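Local coordinates for nitroalkane oxidase (Podospora anserina, PDB 3MKH), which oxidises nitroalkanes to aldehydes or ketones with FAD and molecular oxygen, releasing nitrite and hydrogen peroxide, at residues A[142-146]-A[199-203]; A[203-208]-A[261-266]; A[349-353]-A[409-414]. All coordinates share one frame; numbering follows the deposited sequence.

Contact 1 of 3, residues A[142-146]-A[199-203]; sequences NALEK and GQDPE. With FAD (flavin-adenine dinucleotide), chain E.
The ring of Pro-202 packs on the turn around Leu-144 by van der Waals contact with two carbonyl oxygens, and it has the largest share of the buried surface. Pro-202 CG lies 3.6 Å from Leu-144 O and 3.8 Å from Glu-145 O. The backbone bends here in a type I beta turn from Asn-142 to Glu-145. Lys-146 crosses the proline at about a right angle. Lys-146 CG meets Pro-202 CD at 3.8 Å. Lys-146 CG stands anti to the carbonyl carbon (chi1 -78°) and the chain then runs out fully extended, bringing Lys-146 CE alongside Gly-199 O at 3.9 Å. Leu-144 adds a looser contact, CD2 to Glu-203 OE1.

Polar links are indirect. No hydrogen bond joins the two segments directly. One water donates to Leu-144 O at 2.8 Å and to Asp-201 OD1. Asp-201 OD1 also closes an Asx turn, accepting from Glu-203 N at 2.9 Å from above the carboxylate plane. Lys-146 NZ stays 6.1 Å from Asp-201 OD2, too far for a salt bridge.

Asn-142 opens the turn and belongs to the FAD-binding site, next to the adenine. The Glu-145 carboxylate forms a salt bridge with Arg-310 of the second subunit and accepts a hydrogen bond from Ala-304 N of that subunit.

Two surface loops of the beta domain thus meet through van der Waals packing and a shared water. The Asx turn is likely to steady the carboxylate that accepts from the water. Any attraction between Lys-146 and Asp-201 is probably weak at this distance.

Contact 2 of 3, residues A[203-208]-A[261-266]; sequences ENKVMI and QGAKVA
A buried strand-to-helix contact brings Val-206 and Ile-208 of strand 206-212, an inner strand of the sheet, against Gly-262 to Ala-266 at the start of helix 262-298. In the acyl-CoA dehydrogenase fold it joins the beta domain, through the strand, to the C-terminal helical domain, through the helix. The short axes lie 7.0 Å apart at 58°.

Gly-262 comes closest to the strand. Gly-262 CA is 4.1 Å from Met-207 C, and no CB would fit there without a clash. Gly-262 N donates to Val-206 O at 3.1 Å, from above the carbonyl plane. Val-206 lays CG1 beside Ala-263 N at 3.6 Å.

Ile-208 has CG1 anti to the carbonyl carbon (chi1 -57°), and this brings CD1 against the first helical turn. Ile-208 CD1 meets Gly-262 O at 3.6 Å and Val-265 CG1 at 3.8 Å. With alanine in place of Ile-208, the CD1 contacts go, which would probably open a gap beside Gly-262 O and leave Val-265 CG1 without its mate on the strand.

The next two amides, Ala-263 N and Lys-264 N, each meet a water. Ala-263 N donates to a water beside Glu-203 O. The helix start is likely to favour the negative charge of Glu-203. A second water accepts from Lys-264 N at 2.9 Å and lies 2.8 Å from Glu-203 OE2.

Contact 3 of 3, residues A[349-353]-A[409-414]; sequences RELAL and HLQQLM
His-409 faces Arg-349 where two helices of the C-terminal helical domain, 345-374 and 402-415, pack antiparallel. The short axes cross at -154° and lie 10.3 Å apart. Arg-349 NH2 approaches the ring edge at ND1. The modelled separation is too short for the details of this hydrogen bond to be trusted. The guanidinium and ring planes are 66° apart. A water accepts from Arg-349 NH1 and donates to His-409 O, making a second link. Arg-349 NE has its own salt bridge to Asp-271, and the His-409 ring meets Phe-267 edge to face.

Leu-410 follows. Leu-410 CD2 lies 3.6 Å from Glu-350 CG and 3.7 Å from Leu-353 CB. The Glu-350 carboxylate is held by Tyr-419 and by a salt bridge to Lys-321 of the third subunit.

Leu-413, about one turn on, packs between Arg-349, Glu-350 and Leu-353. Leu-413 CD2 lies 3.9 Å from Arg-349 NH1, at the guanidinium edge. Its CG is anti to the carbonyl carbon (chi1 -71°), with CD1 turned to the facing helix. Leu-413 CD1 rests 3.9 Å from Glu-350 CA and meets Leu-353 CD1 tip to tip at 3.6 Å.

Overall arrangement
Contacts 1 and 2 are neighbours, with centres 11 Å apart. They share Glu-203 and touch where Leu-144 CD2 packs on Ala-263 CB at 4.1 Å. Together they join two loops and strand 206-212 to the start of helix 262-298. Contact 3 stands apart, its centre 19 Å from each of the others and its nearest atoms about 7 Å away. Phe-267 lies between, touching both Leu-144 and His-409. Contact 1 reaches the FAD site through Asn-142. Contacts 2 and 3 lie further off, with the side chains of Ala-266 and His-409 each about 9 Å from FAD. Contacts 1 and 3 also reach different neighbouring subunits of the homotetramer.

Contact 1 of 3, residues A[142-146]-A[199-203]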
loop_
_atom_site.group_PDB
_atom_site.type_symbol
_atom_site.label_atom_id
_atom_site.label_comp_id
_atom_site.label_asym_id
_atom_site.label_seq_id
_atom_site.Cartn_x
_atom_site.Cartn_y
_atom_site.Cartn_z
ATOM N N ASN A 142 -9.621 -18.696 -18.487
ATOM C CA ASN A 142 -11.017 -18.836 -18.876
ATOM C C ASN A 142 -11.296 -20.144 -19.617
ATOM O O ASN A 142 -12.253 -20.242 -20.384
ATOM C CB ASN A 142 -11.427 -17.635 -19.727
ATOM C CG ASN A 142 -11.060 -16.314 -19.061
ATOM O OD1 ASN A 142 -10.190 -15.579 -19.536
ATOM N ND2 ASN A 142 -11.699 -16.029 -17.936
ATOM N N ALA A 143 -10.458 -21.150 -19.381
ATOM C CA ALA A 143 -10.601 -22.421 -20.073
ATOM C C ALA A 143 -11.953 -23.080 -19.776
ATOM O O ALA A 143 -12.468 -23.818 -20.611
ATOM C CB ALA A 143 -9.473 -23.361 -19.711
ATOM N N LEU A 144 -12.506 -22.802 -18.594
ATOM C CA LEU A 144 -13.751 -23.433 -18.138
ATOM C C LEU A 144 -14.972 -22.528 -18.285
ATOM O O LEU A 144 -16.088 -22.902 -17.906
ATOM C CB LEU A 144 -13.621 -23.837 -16.677
ATOM C CG LEU A 144 -12.974 -25.187 -16.357
ATOM C CD1 LEU A 144 -11.662 -25.351 -17.068
ATOM C CD2 LEU A 144 -12.801 -25.308 -14.856
ATOM N N GLU A 145 -14.764 -21.333 -18.826
ATOM C CA GLU A 145 -15.828 -20.341 -18.896
ATOM C C GLU A 145 -16.874 -20.688 -19.944
ATOM O O GLU A 145 -16.546 -20.968 -21.097
ATOM C CB GLU A 145 -15.253 -18.955 -19.179
ATOM C CG GLU A 145 -16.273 -17.827 -19.080
ATOM C CD GLU A 145 -15.659 -16.453 -19.322
ATOM O OE1 GLU A 145 -14.785 -16.340 -20.210
ATOM O OE2 GLU A 145 -16.048 -15.487 -18.626
ATOM N N LYS A 146 -18.143 -20.664 -19.544
ATOM C CA LYS A 146 -19.225 -20.857 -20.504
ATOM C C LYS A 146 -19.169 -19.772 -21.571
ATOM O O LYS A 146 -19.028 -18.586 -21.254
ATOM C CB LYS A 146 -20.586 -20.825 -19.800
ATOM C CG LYS A 146 -20.943 -22.105 -19.069
ATOM C CD LYS A 146 -22.326 -21.989 -18.442
ATOM C CE LYS A 146 -22.836 -23.333 -17.951
ATOM N NZ LYS A 146 -24.107 -23.153 -17.177
ATOM N N GLY A 199 -25.309 -24.893 -23.982
ATOM C CA GLY A 199 -25.386 -24.549 -22.568
ATOM C C GLY A 199 -24.779 -25.560 -21.597
ATOM O O GLY A 199 -25.021 -25.501 -20.384
ATOM N N GLN A 200 -23.989 -26.493 -22.117
ATOM C CA GLN A 200 -23.319 -27.476 -21.268
ATOM C C GLN A 200 -22.099 -26.846 -20.589
ATOM O O GLN A 200 -21.436 -25.993 -21.168
ATOM C CB GLN A 200 -22.897 -28.690 -22.100
ATOM C CG GLN A 200 -22.377 -29.874 -21.290
ATOM C CD GLN A 200 -21.966 -31.056 -22.169
ATOM O OE1 GLN A 200 -21.924 -30.951 -23.397
ATOM N NE2 GLN A 200 -21.655 -32.184 -21.540
ATOM N N ASP A 201 -21.823 -27.263 -19.356
ATOM C CA ASP A 201 -20.636 -26.823 -18.624
ATOM C C ASP A 201 -19.367 -27.374 -19.292
ATOM O O ASP A 201 -19.195 -28.580 -19.383
ATOM C CB ASP A 201 -20.723 -27.323 -17.174
ATOM C CG ASP A 201 -19.609 -26.781 -16.280
ATOM O OD1 ASP A 201 -18.559 -26.315 -16.793
ATOM O OD2 ASP A 201 -19.788 -26.836 -15.042
ATOM N N PRO A 202 -18.475 -26.486 -19.763
ATOM C CA PRO A 202 -17.226 -26.921 -20.414
ATOM C C PRO A 202 -16.394 -27.869 -19.540
ATOM O O PRO A 202 -15.598 -28.671 -20.047
ATOM C CB PRO A 202 -16.466 -25.603 -20.625
ATOM C CG PRO A 202 -17.520 -24.575 -20.714
ATOM C CD PRO A 202 -18.650 -25.026 -19.818
ATOM N N GLU A 203 -16.563 -27.756 -18.231
ATOM C CA GLU A 203 -15.866 -28.625 -17.293
ATOM C C GLU A 203 -16.110 -30.107 -17.586
ATOM O O GLU A 203 -15.243 -30.946 -17.328
ATOM C CB GLU A 203 -16.246 -28.283 -15.848
ATOM C CG GLU A 203 -15.541 -29.170 -14.834
ATOM C CD GLU A 203 -15.532 -28.587 -13.433
ATOM O OE1 GLU A 203 -15.935 -27.413 -13.261
ATOM O OE2 GLU A 203 -15.118 -29.312 -12.504
HETATM P PA FAD E . -3.936 -16.019 -18.279
HETATM O O1A FAD E . -5.036 -16.748 -18.906
HETATM O O2A FAD E . -2.684 -15.845 -19.018
HETATM O O5B FAD E . -4.483 -14.574 -17.835
HETATM C C5B FAD E . -3.658 -13.415 -17.930
HETATM C C4B FAD E . -4.240 -12.204 -17.178
HETATM O O4B FAD E . -5.484 -11.829 -17.785
HETATM C C3B FAD E . -4.579 -12.548 -15.730
HETATM O O3B FAD E . -3.452 -12.285 -14.892
HETATM C C2B FAD E . -5.691 -11.564 -15.414
HETATM O O2B FAD E . -5.141 -10.318 -15.000
HETATM C C1B FAD E . -6.408 -11.398 -16.754
HETATM N N9A FAD E . -7.618 -12.266 -16.754
HETATM C C8A FAD E . -7.857 -13.279 -17.582
HETATM N N7A FAD E . -9.026 -13.833 -17.289
HETATM C C5A FAD E . -9.542 -13.166 -16.264
HETATM C C6A FAD E . -10.720 -13.277 -15.540
HETATM N N6A FAD E . -11.608 -14.219 -15.833
HETATM N N1A FAD E . -10.949 -12.419 -14.540
HETATM C C2A FAD E . -10.071 -11.479 -14.242
HETATM N N3A FAD E . -8.940 -11.344 -14.913
HETATM C C4A FAD E . -8.647 -12.169 -15.924
HETATM N N1 FAD E . 2.063 -23.899 -16.612
HETATM C C2 FAD E . 1.820 -25.266 -16.609
HETATM O O2 FAD E . 0.834 -25.704 -17.185
HETATM N N3 FAD E . 2.689 -26.130 -15.950
HETATM C C4 FAD E . 3.815 -25.637 -15.295
HETATM O O4 FAD E . 4.578 -26.410 -14.722
HETATM C C4X FAD E . 4.058 -24.269 -15.300
HETATM N N5 FAD E . 5.175 -23.738 -14.648
HETATM C C5X FAD E . 5.584 -22.436 -14.950
HETATM C C6 FAD E . 6.854 -21.986 -14.600
HETATM C C7 FAD E . 7.247 -20.690 -14.913
HETATM C C7M FAD E . 8.637 -20.186 -14.538
HETATM C C8 FAD E . 6.367 -19.845 -15.576
HETATM C C8M FAD E . 6.787 -18.418 -15.927
HETATM C C9 FAD E . 5.099 -20.293 -15.916
HETATM C C9A FAD E . 4.708 -21.587 -15.608
HETATM N N10 FAD E . 3.437 -22.041 -15.956
HETATM C C10 FAD E . 3.184 -23.407 -15.955
HETATM C "C1'" FAD E . 2.355 -21.091 -16.310
HETATM C "C2'" FAD E . 1.622 -20.607 -15.058
HETATM O "O2'" FAD E . 0.982 -21.704 -14.415
HETATM C "C3'" FAD E . 0.595 -19.502 -15.353
HETATM O "O3'" FAD E . 0.136 -18.978 -14.115
HETATM C "C4'" FAD E . -0.625 -19.986 -16.150
HETATM O "O4'" FAD E . -0.312 -20.057 -17.535
HETATM C "C5'" FAD E . -1.803 -19.023 -15.960
HETATM O "O5'" FAD E . -1.435 -17.680 -16.279
HETATM P P FAD E . -2.384 -16.459 -15.896
HETATM O O1P FAD E . -2.839 -16.650 -14.514
HETATM O O2P FAD E . -1.714 -15.208 -16.251
HETATM O O3P FAD E . -3.648 -16.725 -16.864
HETATM O O HOH W 1 -17.517 -24.200 -15.848
#

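Contact 2 of 3, residues A[203-208]-A[261-266]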
loop_
_atom_site.group_PDB
_atom_site.type_symbol
_atom_site.label_atom_id
_atom_site.label_comp_id
_atom_site.label_asym_id
_atom_site.label_seq_id
_atom_site.Cartn_x
_atom_site.Cartn_y
_atom_site.Cartn_z
ATOM N N GLU A 203 -16.563 -27.756 -18.231
ATOM C CA GLU A 203 -15.866 -28.625 -17.293
ATOM C C GLU A 203 -16.110 -30.107 -17.586
ATOM O O GLU A 203 -15.243 -30.946 -17.328
ATOM C CB GLU A 203 -16.246 -28.283 -15.848
ATOM C CG GLU A 203 -15.541 -29.170 -14.834
ATOM C CD GLU A 203 -15.532 -28.587 -13.433
ATOM O OE1 GLU A 203 -15.935 -27.413 -13.261
ATOM O OE2 GLU A 203 -15.118 -29.312 -12.504
ATOM N N ASN A 204 -17.285 -30.421 -18.137
ATOM C CA ASN A 204 -17.666 -31.804 -18.455
ATOM C C ASN A 204 -16.786 -32.489 -19.511
ATOM O O ASN A 204 -16.814 -33.714 -19.636
ATOM C CB ASN A 204 -19.119 -31.859 -18.947
ATOM C CG ASN A 204 -20.142 -31.488 -17.864
ATOM O OD1 ASN A 204 -19.809 -31.324 -16.688
ATOM N ND2 ASN A 204 -21.404 -31.367 -18.272
ATOM N N LYS A 205 -16.051 -31.704 -20.300
ATOM C CA LYS A 205 -15.222 -32.246 -21.386
ATOM C C LYS A 205 -13.732 -32.354 -21.022
ATOM O O LYS A 205 -12.921 -32.891 -21.795
ATOM C CB LYS A 205 -15.357 -31.381 -22.650
ATOM C CG LYS A 205 -16.778 -31.000 -22.992
ATOM C CD LYS A 205 -17.600 -32.226 -23.363
ATOM C CE LYS A 205 -17.418 -32.608 -24.832
ATOM N NZ LYS A 205 -18.308 -33.768 -25.183
ATOM N N VAL A 206 -13.367 -31.850 -19.853
ATOM C CA VAL A 206 -11.941 -31.773 -19.505
ATOM C C VAL A 206 -11.363 -33.098 -19.028
ATOM O O VAL A 206 -11.964 -33.789 -18.186
ATOM C CB VAL A 206 -11.670 -30.658 -18.487
ATOM C CG1 VAL A 206 -10.170 -30.606 -18.141
ATOM C CG2 VAL A 206 -12.115 -29.338 -19.069
ATOM N N MET A 207 -10.217 -33.456 -19.600
ATOM C CA MET A 207 -9.521 -34.701 -19.309
ATOM C C MET A 207 -8.073 -34.437 -18.936
ATOM O O MET A 207 -7.540 -33.371 -19.217
ATOM C CB MET A 207 -9.486 -35.603 -20.545
ATOM C CG MET A 207 -10.798 -35.860 -21.250
ATOM S SD MET A 207 -10.528 -36.780 -22.783
ATOM C CE MET A 207 -9.938 -38.343 -22.160
ATOM N N ILE A 208 -7.429 -35.429 -18.334
ATOM C CA ILE A 208 -5.971 -35.456 -18.275
ATOM C C ILE A 208 -5.495 -36.759 -18.915
ATOM O O ILE A 208 -5.951 -37.856 -18.551
ATOM C CB ILE A 208 -5.439 -35.352 -16.834
ATOM C CG1 ILE A 208 -5.961 -34.074 -16.165
ATOM C CG2 ILE A 208 -3.895 -35.400 -16.824
ATOM C CD1 ILE A 208 -5.497 -33.903 -14.726
ATOM N N GLN A 261 -13.657 -35.302 -15.385
ATOM C CA GLN A 261 -12.962 -35.470 -14.111
ATOM C C GLN A 261 -11.628 -34.719 -14.077
ATOM O O GLN A 261 -11.045 -34.534 -13.012
ATOM C CB GLN A 261 -12.745 -36.954 -13.810
ATOM C CG GLN A 261 -14.039 -37.696 -13.436
ATOM C CD GLN A 261 -13.883 -39.206 -13.466
ATOM O OE1 GLN A 261 -12.882 -39.750 -12.997
ATOM N NE2 GLN A 261 -14.875 -39.893 -14.029
ATOM N N GLY A 262 -11.150 -34.287 -15.242
ATOM C CA GLY A 262 -9.825 -33.686 -15.355
ATOM C C GLY A 262 -9.635 -32.372 -14.615
ATOM O O GLY A 262 -8.612 -32.159 -13.971
ATOM N N ALA A 263 -10.604 -31.474 -14.718
ATOM C CA ALA A 263 -10.462 -30.150 -14.116
ATOM C C ALA A 263 -10.279 -30.212 -12.591
ATOM O O ALA A 263 -9.427 -29.511 -12.031
ATOM C CB ALA A 263 -11.649 -29.257 -14.494
ATOM N N LYS A 264 -11.071 -31.050 -11.924
ATOM C CA LYS A 264 -10.995 -31.188 -10.468
ATOM C C LYS A 264 -9.628 -31.714 -10.008
ATOM O O LYS A 264 -9.103 -31.293 -8.984
ATOM C CB LYS A 264 -12.115 -32.100 -9.953
ATOM C CG LYS A 264 -11.899 -32.628 -8.535
ATOM C CD LYS A 264 -12.748 -33.885 -8.254
ATOM C CE LYS A 264 -12.809 -34.208 -6.756
ATOM N NZ LYS A 264 -13.454 -35.527 -6.470
ATOM N N VAL A 265 -9.049 -32.631 -10.770
ATOM C CA VAL A 265 -7.731 -33.146 -10.428
ATOM C C VAL A 265 -6.656 -32.080 -10.689
ATOM O O VAL A 265 -5.750 -31.894 -9.871
ATOM C CB VAL A 265 -7.414 -34.472 -11.161
ATOM C CG1 VAL A 265 -5.933 -34.828 -11.039
ATOM C CG2 VAL A 265 -8.286 -35.607 -10.620
ATOM N N ALA A 266 -6.759 -31.366 -11.806
ATOM C CA ALA A 266 -5.757 -30.325 -12.105
ATOM C C ALA A 266 -5.752 -29.248 -11.018
ATOM O O ALA A 266 -4.698 -28.836 -10.522
ATOM C CB ALA A 266 -6.007 -29.705 -13.471
HETATM O O HOH W 2 -13.335 -31.849 -15.695
HETATM O O HOH W 3 -13.728 -31.762 -12.874
#

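Contact 3 of 3, residues A[349-353]-A[409-414]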
loop_
_atom_site.group_PDB
_atom_site.type_symbol
_atom_site.label_atom_id
_atom_site.label_comp_id
_atom_site.label_asym_id
_atom_site.label_seq_id
_atom_site.Cartn_x
_atom_site.Cartn_y
_atom_site.Cartn_z
ATOM N N ARG A 349 -8.900 -25.549 1.306
ATOM C CA ARG A 349 -8.508 -25.008 0.025
ATOM C C ARG A 349 -8.342 -23.496 0.082
ATOM O O ARG A 349 -7.410 -22.938 -0.501
ATOM C CB ARG A 349 -9.624 -25.371 -0.945
ATOM C CG ARG A 349 -9.501 -24.801 -2.279
ATOM C CD ARG A 349 -10.167 -25.722 -3.256
ATOM N NE ARG A 349 -9.681 -25.334 -4.554
ATOM C CZ ARG A 349 -10.345 -24.539 -5.367
ATOM N NH1 ARG A 349 -11.549 -24.096 -5.018
ATOM N NH2 ARG A 349 -9.811 -24.217 -6.533
ATOM N N GLU A 350 -9.259 -22.826 0.776
ATOM C CA GLU A 350 -9.175 -21.373 0.911
ATOM C C GLU A 350 -7.848 -20.909 1.517
ATOM O O GLU A 350 -7.307 -19.870 1.122
ATOM C CB GLU A 350 -10.339 -20.808 1.752
ATOM C CG GLU A 350 -10.454 -19.282 1.612
ATOM C CD GLU A 350 -11.318 -18.619 2.690
ATOM O OE1 GLU A 350 -11.271 -19.058 3.858
ATOM O OE2 GLU A 350 -12.032 -17.638 2.365
ATOM N N LEU A 351 -7.332 -21.665 2.487
ATOM C CA LEU A 351 -6.066 -21.301 3.122
ATOM C C LEU A 351 -4.876 -21.500 2.184
ATOM O O LEU A 351 -3.939 -20.709 2.205
ATOM C CB LEU A 351 -5.851 -22.090 4.417
ATOM C CG LEU A 351 -6.850 -21.797 5.549
ATOM C CD1 LEU A 351 -6.421 -22.512 6.835
ATOM C CD2 LEU A 351 -7.004 -20.301 5.788
ATOM N N ALA A 352 -4.904 -22.561 1.379
ATOM C CA ALA A 352 -3.842 -22.775 0.397
ATOM C C ALA A 352 -3.788 -21.595 -0.570
ATOM O O ALA A 352 -2.733 -21.031 -0.788
ATOM C CB ALA A 352 -4.055 -24.078 -0.370
ATOM N N LEU A 353 -4.931 -21.249 -1.154
ATOM C CA LEU A 353 -5.045 -20.068 -2.014
ATOM C C LEU A 353 -4.553 -18.793 -1.326
ATOM O O LEU A 353 -3.836 -17.975 -1.930
ATOM C CB LEU A 353 -6.492 -19.875 -2.456
ATOM C CG LEU A 353 -7.082 -21.026 -3.274
ATOM C CD1 LEU A 353 -8.614 -20.957 -3.286
ATOM C CD2 LEU A 353 -6.523 -20.987 -4.676
ATOM N N HIS A 409 -11.016 -18.166 -7.739
ATOM C CA HIS A 409 -11.343 -19.317 -6.910
ATOM C C HIS A 409 -11.816 -18.880 -5.516
ATOM O O HIS A 409 -12.837 -19.356 -5.038
ATOM C CB HIS A 409 -10.175 -20.297 -6.846
ATOM C CG HIS A 409 -9.993 -21.083 -8.108
ATOM N ND1 HIS A 409 -10.151 -22.450 -8.164
ATOM C CD2 HIS A 409 -9.697 -20.687 -9.369
ATOM C CE1 HIS A 409 -9.940 -22.867 -9.400
ATOM N NE2 HIS A 409 -9.665 -21.816 -10.151
ATOM N N LEU A 410 -11.098 -17.952 -4.886
ATOM C CA LEU A 410 -11.538 -17.412 -3.597
ATOM C C LEU A 410 -12.968 -16.854 -3.701
ATOM O O LEU A 410 -13.808 -17.091 -2.835
ATOM C CB LEU A 410 -10.562 -16.336 -3.121
ATOM C CG LEU A 410 -9.193 -16.895 -2.719
ATOM C CD1 LEU A 410 -8.158 -15.777 -2.493
ATOM C CD2 LEU A 410 -9.323 -17.781 -1.473
ATOM N N GLN A 411 -13.241 -16.127 -4.775
ATOM C CA GLN A 411 -14.585 -15.595 -5.018
ATOM C C GLN A 411 -15.663 -16.695 -5.101
ATOM O O GLN A 411 -16.722 -16.573 -4.486
ATOM C CB GLN A 411 -14.577 -14.726 -6.282
ATOM C CG GLN A 411 -15.931 -14.164 -6.711
ATOM C CD GLN A 411 -15.833 -13.275 -7.952
ATOM O OE1 GLN A 411 -16.723 -12.462 -8.210
ATOM N NE2 GLN A 411 -14.758 -13.434 -8.730
ATOM N N GLN A 412 -15.400 -17.762 -5.855
ATOM C CA GLN A 412 -16.353 -18.874 -5.950
ATOM C C GLN A 412 -16.570 -19.602 -4.619
ATOM O O GLN A 412 -17.679 -20.050 -4.324
ATOM C CB GLN A 412 -15.937 -19.864 -7.040
ATOM C CG GLN A 412 -15.954 -19.238 -8.428
ATOM C CD GLN A 412 -17.319 -18.646 -8.781
ATOM O OE1 GLN A 412 -18.363 -19.245 -8.495
ATOM N NE2 GLN A 412 -17.314 -17.468 -9.413
ATOM N N LEU A 413 -15.515 -19.720 -3.820
ATOM C CA LEU A 413 -15.642 -20.314 -2.486
ATOM C C LEU A 413 -16.598 -19.514 -1.604
ATOM O O LEU A 413 -17.522 -20.078 -1.019
ATOM C CB LEU A 413 -14.277 -20.442 -1.809
ATOM C CG LEU A 413 -13.375 -21.516 -2.428
ATOM C CD1 LEU A 413 -11.918 -21.435 -1.909
ATOM C CD2 LEU A 413 -13.972 -22.903 -2.185
ATOM N N MET A 414 -16.371 -18.206 -1.505
ATOM C CA MET A 414 -17.206 -17.335 -0.674
ATOM C C MET A 414 -18.671 -17.345 -1.141
ATOM O O MET A 414 -19.587 -17.177 -0.338
ATOM C CB MET A 414 -16.658 -15.897 -0.661
ATOM C CG MET A 414 -15.319 -15.721 0.060
ATOM S SD MET A 414 -14.827 -13.983 0.251
ATOM C CE MET A 414 -14.580 -13.544 -1.477
HETATM O O HOH W 4 -13.234 -22.140 -6.120
#